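Local structure of Phenylalanine/tyrosine ammonia-lyase (1Y2M) at residues E423-G428 and R511-S516; V531-D536 and F668-L673. The protein catalyses the non-oxidative deamination of L-phenylalanine and L-tyrosine to trans-cinnamate and p-coumarate, releasing ammonium, and works as a homotetramer built as a dimer of dimers. All blocks are in the same frame, centred on the assembly; numbering follows the deposited sequence.

Interaction 1. Residues E423-G428 and R511-S516; sequences EKTRLG and RRTTES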
ATOM      1  N   GLU B 423     -12.920   4.108   1.597  1.00  8.67           N
ATOM      2  CA  GLU B 423     -11.809   3.117   1.675  1.00  7.17           C
ATOM      3  C   GLU B 423     -12.387   1.776   1.217  1.00  9.63           C
ATOM      4  O   GLU B 423     -11.795   1.120   0.330  1.00  9.53           O
ATOM      5  CB  GLU B 423     -11.242   3.023   3.081  1.00  9.66           C
ATOM      6  CG  GLU B 423     -10.640   4.297   3.648  1.00 11.35           C
ATOM      7  CD  GLU B 423      -9.280   4.678   3.081  1.00 12.84           C
ATOM      8  OE1 GLU B 423      -8.293   4.377   3.762  1.00 14.50           O
ATOM      9  OE2 GLU B 423      -9.198   5.331   2.046  1.00 10.76           O
ATOM     10  N   LYS B 424     -13.508   1.369   1.819  1.00 10.96           N
ATOM     11  CA  LYS B 424     -14.128   0.062   1.513  1.00 13.79           C
ATOM     12  C   LYS B 424     -14.592  -0.025   0.070  1.00 10.12           C
ATOM     13  O   LYS B 424     -14.423  -1.045  -0.626  1.00 11.00           O
ATOM     14  CB  LYS B 424     -15.333  -0.239   2.431  1.00 15.41           C
ATOM     15  CG  LYS B 424     -15.035  -0.267   3.915  1.00 24.49           C
ATOM     16  CD  LYS B 424     -16.336  -0.053   4.792  1.00 24.61           C
ATOM     17  CE  LYS B 424     -17.557  -0.699   4.167  1.00 24.77           C
ATOM     18  NZ  LYS B 424     -18.276   0.002   3.016  1.00 25.15           N
ATOM     19  N   THR B 425     -15.185   1.059  -0.423  1.00  9.03           N
ATOM     20  CA  THR B 425     -15.683   1.025  -1.799  1.00  9.21           C
ATOM     21  C   THR B 425     -14.502   0.901  -2.767  1.00 10.27           C
ATOM     22  O   THR B 425     -14.615   0.196  -3.789  1.00 10.19           O
ATOM     23  CB  THR B 425     -16.553   2.255  -2.067  1.00  9.20           C
ATOM     24  OG1 THR B 425     -17.676   2.242  -1.168  1.00  9.28           O
ATOM     25  CG2 THR B 425     -17.036   2.342  -3.554  1.00 12.86           C
ATOM     26  N   ARG B 426     -13.366   1.566  -2.506  1.00  8.67           N
ATOM     27  CA  ARG B 426     -12.282   1.541  -3.493  1.00  8.74           C
ATOM     28  C   ARG B 426     -11.662   0.140  -3.571  1.00  9.41           C
ATOM     29  O   ARG B 426     -11.254  -0.342  -4.641  1.00  9.60           O
ATOM     30  CB  ARG B 426     -11.243   2.589  -3.094  1.00 10.58           C
ATOM     31  CG  ARG B 426     -10.302   2.912  -4.225  1.00  8.48           C
ATOM     32  CD  ARG B 426      -9.471   4.156  -3.976  1.00 10.46           C
ATOM     33  NE  ARG B 426      -8.698   4.137  -2.732  1.00  8.45           N
ATOM     34  CZ  ARG B 426      -9.034   4.722  -1.563  1.00  7.53           C
ATOM     35  NH1 ARG B 426      -8.209   4.643  -0.534  1.00  9.93           N
ATOM     36  NH2 ARG B 426     -10.163   5.386  -1.377  1.00  8.95           N
ATOM     37  N   LEU B 427     -11.641  -0.531  -2.456  1.00  9.59           N
ATOM     38  CA  LEU B 427     -11.135  -1.890  -2.429  1.00 10.14           C
ATOM     39  C   LEU B 427     -12.123  -2.769  -3.171  1.00  9.05           C
ATOM     40  O   LEU B 427     -11.739  -3.584  -4.008  1.00  9.10           O
ATOM     41  CB  LEU B 427     -10.898  -2.366  -0.980  1.00 11.93           C
ATOM     42  CG  LEU B 427     -10.346  -3.800  -0.871  1.00 12.16           C
ATOM     43  CD1 LEU B 427      -9.091  -4.054  -1.651  1.00  9.53           C
ATOM     44  CD2 LEU B 427     -10.152  -4.104   0.579  1.00 13.81           C
ATOM     45  N   GLY B 428     -13.410  -2.587  -2.918  1.00  9.47           N
ATOM     46  CA  GLY B 428     -14.422  -3.300  -3.718  1.00 10.53           C
ATOM     47  C   GLY B 428     -14.341  -3.143  -5.219  1.00 11.84           C
ATOM     48  O   GLY B 428     -14.477  -4.105  -5.963  1.00  9.88           O
ATOM     49  N   ARG B 511     -11.831  11.161  -3.613  1.00  7.85           N
ATOM     50  CA  ARG B 511     -11.175  11.442  -4.886  1.00  8.99           C
ATOM     51  C   ARG B 511     -10.586  10.192  -5.467  1.00 10.70           C
ATOM     52  O   ARG B 511     -10.750   9.926  -6.685  1.00  9.92           O
ATOM     53  CB  ARG B 511     -10.125  12.532  -4.740  1.00  8.38           C
ATOM     54  CG  ARG B 511     -10.699  13.963  -4.645  1.00  9.47           C
ATOM     55  CD  ARG B 511      -9.691  15.037  -4.356  1.00  8.01           C
ATOM     56  NE  ARG B 511      -8.526  14.792  -5.175  1.00  9.52           N
ATOM     57  CZ  ARG B 511      -7.265  14.741  -4.763  1.00 10.84           C
ATOM     58  NH1 ARG B 511      -6.910  14.969  -3.491  1.00  8.99           N
ATOM     59  NH2 ARG B 511      -6.364  14.387  -5.657  1.00 11.01           N
ATOM     60  N   ARG B 512      -9.900   9.421  -4.626  1.00  8.41           N
ATOM     61  CA  ARG B 512      -9.286   8.199  -5.157  1.00  8.24           C
ATOM     62  C   ARG B 512     -10.347   7.190  -5.562  1.00  8.96           C
ATOM     63  O   ARG B 512     -10.231   6.536  -6.620  1.00 10.49           O
ATOM     64  CB  ARG B 512      -8.280   7.616  -4.148  1.00  9.61           C
ATOM     65  CG  ARG B 512      -7.094   8.486  -3.839  1.00  8.62           C
ATOM     66  CD  ARG B 512      -6.368   8.897  -5.113  1.00 12.18           C
ATOM     67  NE  ARG B 512      -5.155   9.640  -4.816  1.00 13.65           N
ATOM     68  CZ  ARG B 512      -4.630  10.595  -5.538  1.00  8.47           C
ATOM     69  NH1 ARG B 512      -5.308  11.176  -6.555  1.00 11.48           N
ATOM     70  NH2 ARG B 512      -3.462  11.104  -5.120  1.00  9.72           N
ATOM     71  N   THR B 513     -11.424   7.077  -4.789  1.00  9.23           N
ATOM     72  CA  THR B 513     -12.487   6.125  -5.164  1.00  7.38           C
ATOM     73  C   THR B 513     -13.178   6.584  -6.474  1.00  8.30           C
ATOM     74  O   THR B 513     -13.579   5.744  -7.256  1.00  8.86           O
ATOM     75  CB  THR B 513     -13.488   6.004  -4.009  1.00  6.10           C
ATOM     76  OG1 THR B 513     -12.751   5.615  -2.843  1.00  7.52           O
ATOM     77  CG2 THR B 513     -14.614   5.023  -4.363  1.00  7.57           C
ATOM     78  N   THR B 514     -13.334   7.912  -6.711  1.00  7.37           N
ATOM     79  CA  THR B 514     -13.899   8.437  -7.938  1.00  7.84           C
ATOM     80  C   THR B 514     -13.019   8.046  -9.100  1.00  9.11           C
ATOM     81  O   THR B 514     -13.536   7.679 -10.167  1.00  8.99           O
ATOM     82  CB  THR B 514     -14.045   9.959  -7.816  1.00  8.95           C
ATOM     83  OG1 THR B 514     -14.959  10.281  -6.744  1.00  6.99           O
ATOM     84  CG2 THR B 514     -14.542  10.534  -9.090  1.00 11.61           C
ATOM     85  N   GLU B 515     -11.686   8.073  -8.914  1.00  8.34           N
ATOM     86  CA  GLU B 515     -10.774   7.666  -9.981  1.00 10.35           C
ATOM     87  C   GLU B 515     -10.919   6.157 -10.217  1.00  9.24           C
ATOM     88  O   GLU B 515     -10.922   5.706 -11.377  1.00 10.00           O
ATOM     89  CB  GLU B 515      -9.339   8.018  -9.642  1.00 11.29           C
ATOM     90  CG  GLU B 515      -8.415   7.752 -10.838  1.00 10.12           C
ATOM     91  CD  GLU B 515      -6.982   8.248 -10.714  1.00 17.09           C
ATOM     92  OE1 GLU B 515      -6.611   8.936  -9.710  1.00 15.05           O
ATOM     93  OE2 GLU B 515      -6.193   7.944 -11.656  1.00 13.84           O
ATOM     94  N   SER B 516     -11.059   5.362  -9.148  1.00  9.41           N
ATOM     95  CA  SER B 516     -11.279   3.933  -9.344  1.00  8.22           C
ATOM     96  C   SER B 516     -12.585   3.670 -10.094  1.00  8.56           C
ATOM     97  O   SER B 516     -12.639   2.798 -10.968  1.00  9.04           O
ATOM     98  CB  SER B 516     -11.298   3.168  -8.035  1.00  9.78           C
ATOM     99  OG  SER B 516      -9.996   3.192  -7.471  1.00  9.44           O
TER
HETATM  100  O   HOH W   1      -9.553   0.603  -6.851  1.00  4.18           O
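In the central helical bundle of the PAL/histidase fold, R426 of helix 416-443 reaches across to T513 and S516 of helix 506-560, two helices running nearly parallel, their local axes 22° apart and 9.0 Å at closest approach. R426 carries most of the contact. Its CG lies anti to the backbone N (chi1 -164°), which sends the chain over to the other helix; a bend at chi3 then turns the guanidinium back toward E423 and T513. At its edge and in its plane, NH2 of R426 donates to OG1 of T513 at 3.0 Å, and NH1 of R426 forms a salt bridge of 2.8 Å with OE2 of E423, which it meets from above the carboxylate plane. CB of R512 lies over one guanidinium face, toward its rim, while the charged end of R512 leads away to E515 and E480 of the second subunit. Further bonds to the carbonyls of L484 and N486 and to OG of S509 hold the R426 group, so this buried charge is gripped on all three nitrogens and its rotation is probably fixed. T513 OG1, which accepts from R426, has a single proton to share between the carbonyls of M422 and S509. Beside it CG2 of T513 touches CG2 of T425 at 3.7 Å, the two side chains crossing at about a right angle. Farther along, CG of R426 lies 3.3 Å from OG of S516. A water closes this end, donating to O of R426 at 2.9 Å and accepting from OG of S516 at 2.7 Å.

Interaction 2. Residues V531-D536 and F668-L673; sequences VLQAID and FVREEL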
ATOM      1  N   VAL B 531     -17.431  -8.974 -25.028  1.00  8.30           N
ATOM      2  CA  VAL B 531     -18.428 -10.034 -24.852  1.00  8.72           C
ATOM      3  C   VAL B 531     -19.446  -9.993 -25.974  1.00  8.44           C
ATOM      4  O   VAL B 531     -19.972 -11.008 -26.393  1.00  8.44           O
ATOM      5  CB  VAL B 531     -19.066 -10.021 -23.413  1.00  8.19           C
ATOM      6  CG1 VAL B 531     -20.156  -8.938 -23.314  1.00 10.60           C
ATOM      7  CG2 VAL B 531     -19.634 -11.394 -23.049  1.00 10.04           C
ATOM      8  N   LEU B 532     -19.781  -8.801 -26.465  1.00  7.59           N
ATOM      9  CA  LEU B 532     -20.777  -8.709 -27.540  1.00  7.96           C
ATOM     10  C   LEU B 532     -20.208  -9.293 -28.843  1.00  6.90           C
ATOM     11  O   LEU B 532     -20.923  -9.995 -29.558  1.00 10.60           O
ATOM     12  CB  LEU B 532     -21.194  -7.254 -27.772  1.00  8.02           C
ATOM     13  CG  LEU B 532     -21.838  -6.626 -26.557  1.00  8.13           C
ATOM     14  CD1 LEU B 532     -21.996  -5.154 -26.783  1.00 16.01           C
ATOM     15  CD2 LEU B 532     -23.182  -7.307 -26.163  1.00 13.67           C
ATOM     16  N   GLN B 533     -18.932  -9.013 -29.112  1.00  9.74           N
ATOM     17  CA  GLN B 533     -18.263  -9.665 -30.253  1.00 10.50           C
ATOM     18  C   GLN B 533     -18.280 -11.156 -30.096  1.00  9.50           C
ATOM     19  O   GLN B 533     -18.627 -11.881 -31.051  1.00 10.05           O
ATOM     20  CB  GLN B 533     -16.838  -9.203 -30.415  1.00 10.58           C
ATOM     21  CG  GLN B 533     -16.132  -9.873 -31.611  1.00 11.00           C
ATOM     22  CD  GLN B 533     -16.334  -9.194 -32.966  1.00 10.39           C
ATOM     23  OE1 GLN B 533     -17.163  -8.288 -33.153  1.00 11.53           O
ATOM     24  NE2 GLN B 533     -15.571  -9.686 -33.958  1.00  8.59           N
ATOM     25  N   ALA B 534     -17.929 -11.641 -28.903  1.00  8.05           N
ATOM     26  CA  ALA B 534     -17.915 -13.089 -28.656  1.00  7.54           C
ATOM     27  C   ALA B 534     -19.303 -13.696 -28.862  1.00  8.15           C
ATOM     28  O   ALA B 534     -19.462 -14.762 -29.455  1.00  8.19           O
ATOM     29  CB  ALA B 534     -17.423 -13.360 -27.243  1.00  9.38           C
ATOM     30  N   ILE B 535     -20.336 -12.986 -28.384  1.00  8.92           N
ATOM     31  CA  ILE B 535     -21.740 -13.444 -28.541  1.00 10.14           C
ATOM     32  C   ILE B 535     -22.107 -13.599 -30.034  1.00  8.22           C
ATOM     33  O   ILE B 535     -22.700 -14.552 -30.451  1.00  9.71           O
ATOM     34  CB  ILE B 535     -22.704 -12.492 -27.833  1.00  8.41           C
ATOM     35  CG1 ILE B 535     -22.657 -12.805 -26.335  1.00  7.73           C
ATOM     36  CG2 ILE B 535     -24.076 -12.614 -28.343  1.00 11.35           C
ATOM     37  CD1 ILE B 535     -23.246 -11.747 -25.427  1.00 12.16           C
ATOM     38  N   ASP B 536     -21.753 -12.598 -30.835  1.00  7.87           N
ATOM     39  CA  ASP B 536     -22.014 -12.674 -32.259  1.00  8.23           C
ATOM     40  C   ASP B 536     -21.233 -13.824 -32.918  1.00  8.37           C
ATOM     41  O   ASP B 536     -21.754 -14.499 -33.789  1.00 10.45           O
ATOM     42  CB  ASP B 536     -21.652 -11.322 -32.849  1.00  8.39           C
ATOM     43  CG  ASP B 536     -22.727 -10.298 -32.641  1.00 12.35           C
ATOM     44  OD1 ASP B 536     -23.936 -10.663 -32.494  1.00 11.44           O
ATOM     45  OD2 ASP B 536     -22.401  -9.071 -32.688  1.00 11.13           O
ATOM     46  N   PHE B 668     -28.974  -2.395 -26.595  1.00 10.15           N
ATOM     47  CA  PHE B 668     -28.568  -1.038 -26.212  1.00  9.97           C
ATOM     48  C   PHE B 668     -27.262  -0.643 -26.851  1.00 11.08           C
ATOM     49  O   PHE B 668     -27.116   0.443 -27.401  1.00  9.28           O
ATOM     50  CB  PHE B 668     -28.431  -0.947 -24.695  1.00 10.39           C
ATOM     51  CG  PHE B 668     -27.935   0.380 -24.206  1.00  9.05           C
ATOM     52  CD1 PHE B 668     -28.722   1.532 -24.357  1.00 13.72           C
ATOM     53  CD2 PHE B 668     -26.678   0.486 -23.586  1.00 10.84           C
ATOM     54  CE1 PHE B 668     -28.267   2.783 -23.902  1.00 13.15           C
ATOM     55  CE2 PHE B 668     -26.235   1.711 -23.135  1.00 12.74           C
ATOM     56  CZ  PHE B 668     -27.033   2.864 -23.277  1.00 12.78           C
ATOM     57  N   VAL B 669     -26.278  -1.539 -26.790  1.00  8.08           N
ATOM     58  CA  VAL B 669     -24.950  -1.200 -27.291  1.00  7.81           C
ATOM     59  C   VAL B 669     -24.926  -1.239 -28.831  1.00  8.15           C
ATOM     60  O   VAL B 669     -24.411  -0.317 -29.496  1.00  9.21           O
ATOM     61  CB  VAL B 669     -23.886  -2.121 -26.703  1.00  9.58           C
ATOM     62  CG1 VAL B 669     -22.562  -1.806 -27.333  1.00 11.04           C
ATOM     63  CG2 VAL B 669     -23.785  -1.898 -25.234  1.00 10.09           C
ATOM     64  N   ARG B 670     -25.478  -2.284 -29.421  1.00  7.80           N
ATOM     65  CA  ARG B 670     -25.409  -2.487 -30.838  1.00  9.03           C
ATOM     66  C   ARG B 670     -26.263  -1.462 -31.602  1.00 11.36           C
ATOM     67  O   ARG B 670     -25.874  -0.992 -32.682  1.00 12.70           O
ATOM     68  CB  ARG B 670     -25.847  -3.935 -31.158  1.00  8.12           C
ATOM     69  CG  ARG B 670     -24.793  -5.007 -30.881  1.00  9.36           C
ATOM     70  CD  ARG B 670     -23.880  -5.178 -32.094  1.00 10.20           C
ATOM     71  NE  ARG B 670     -22.904  -6.258 -31.889  1.00  9.86           N
ATOM     72  CZ  ARG B 670     -21.733  -6.112 -31.319  1.00  9.20           C
ATOM     73  NH1 ARG B 670     -21.344  -4.943 -30.841  1.00  9.61           N
ATOM     74  NH2 ARG B 670     -20.918  -7.149 -31.237  1.00  8.15           N
ATOM     75  N   GLU B 671     -27.442  -1.143 -31.068  1.00  7.93           N
ATOM     76  CA  GLU B 671     -28.380  -0.255 -31.737  1.00  7.79           C
ATOM     77  C   GLU B 671     -28.320   1.144 -31.192  1.00 10.72           C
ATOM     78  O   GLU B 671     -28.023   2.076 -31.943  1.00 14.31           O
ATOM     79  CB  GLU B 671     -29.792  -0.776 -31.630  1.00  8.08           C
ATOM     80  CG  GLU B 671     -29.981  -2.155 -32.180  1.00  9.90           C
ATOM     81  CD  GLU B 671     -29.298  -2.426 -33.507  1.00 16.80           C
ATOM     82  OE1 GLU B 671     -29.311  -1.567 -34.410  1.00 17.25           O
ATOM     83  OE2 GLU B 671     -28.778  -3.555 -33.671  1.00 17.58           O
ATOM     84  N   GLU B 672     -28.591   1.361 -29.904  1.00  8.78           N
ATOM     85  CA  GLU B 672     -28.641   2.741 -29.428  1.00 11.65           C
ATOM     86  C   GLU B 672     -27.295   3.429 -29.440  1.00 11.88           C
ATOM     87  O   GLU B 672     -27.202   4.611 -29.814  1.00 11.83           O
ATOM     88  CB  GLU B 672     -29.226   2.859 -28.026  1.00 12.84           C
ATOM     89  CG  GLU B 672     -30.713   2.605 -27.957  1.00 15.68           C
ATOM     90  CD  GLU B 672     -31.309   2.920 -26.582  1.00 18.98           C
ATOM     91  OE1 GLU B 672     -31.287   4.106 -26.156  1.00 23.01           O
ATOM     92  OE2 GLU B 672     -31.839   1.993 -25.935  1.00 19.85           O
ATOM     93  N   LEU B 673     -26.234   2.699 -29.073  1.00 10.06           N
ATOM     94  CA  LEU B 673     -24.884   3.255 -29.080  1.00 11.25           C
ATOM     95  C   LEU B 673     -24.196   3.120 -30.433  1.00 11.00           C
ATOM     96  O   LEU B 673     -23.168   3.766 -30.671  1.00 13.97           O
ATOM     97  CB  LEU B 673     -24.012   2.619 -28.003  1.00 11.65           C
ATOM     98  CG  LEU B 673     -24.484   2.735 -26.565  1.00 10.88           C
ATOM     99  CD1 LEU B 673     -23.374   2.285 -25.611  1.00 11.13           C
ATOM    100  CD2 LEU B 673     -25.011   4.132 -26.255  1.00 11.62           C
TER
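OD2 of D536 is gripped by two nitrogens of R670, NH2 at 2.8 Å and NE at 3.0 Å, a side-on salt bridge in which both bonds converge on one oxygen. The oxygen lies in the guanidinium plane, but the carboxylate is turned 35° from that plane: NE comes to the syn lone pair, whereas NH2 arrives from above the carboxylate. The other oxygen, OD1, is held by the hydroxyls of Y666 and S652, so the buried carboxylate is anchored at both ends. R670 gets there through a chain bent at chi2 (-87°), and its NH1 bonds to the carbonyl of V675. L532 lies over one guanidinium face, its CB 3.5 Å from NH2 of R670. CD1 of L532 runs on to CG1 of V669 at 3.4 Å, tighter than ordinary van der Waals contact. A methionine in place of R670 would probably leave D536 without its compensating positive charge and the carbonyl of V675 without this donor. Nearby, Q533 is held by the carbonyl of L456 and the backbone N of R678, and its side chain lies about 12 Å from that of K468, a cinnamate-binding residue. Helix 662-672, which has a wider pi-type turn at 668-672, runs almost perpendicular to helix 506-560 here (88° between local axes). L532 and I535 of the long helix also pack against M299 of helix 273-303, and V669 of helix 662-672 touches I698 of helix 691-703.

Overall arrangement
Following the chain from the N terminus, helix 416-443 comes first, and interaction 1 closes a loop of 82 residues by bringing 423-428 against 511-516, near the start of helix 506-560. That long helix runs on to 531-536, where interaction 2 opens; 131 mostly helical residues later, 668-673 returns to it. The two loops therefore follow in series, neither nesting nor crossing, with helix 506-560 as their shared member. The centres of interactions 1 and 2 are about 29 Å apart. Their nearest atoms are about 18 Å apart, so they do not touch. Interaction 1 joins near-parallel helices beside neighbouring subunits, whereas interaction 2, which no other subunit touches, ties helix 662-672, in the C-terminal part of the chain, to the same long helix.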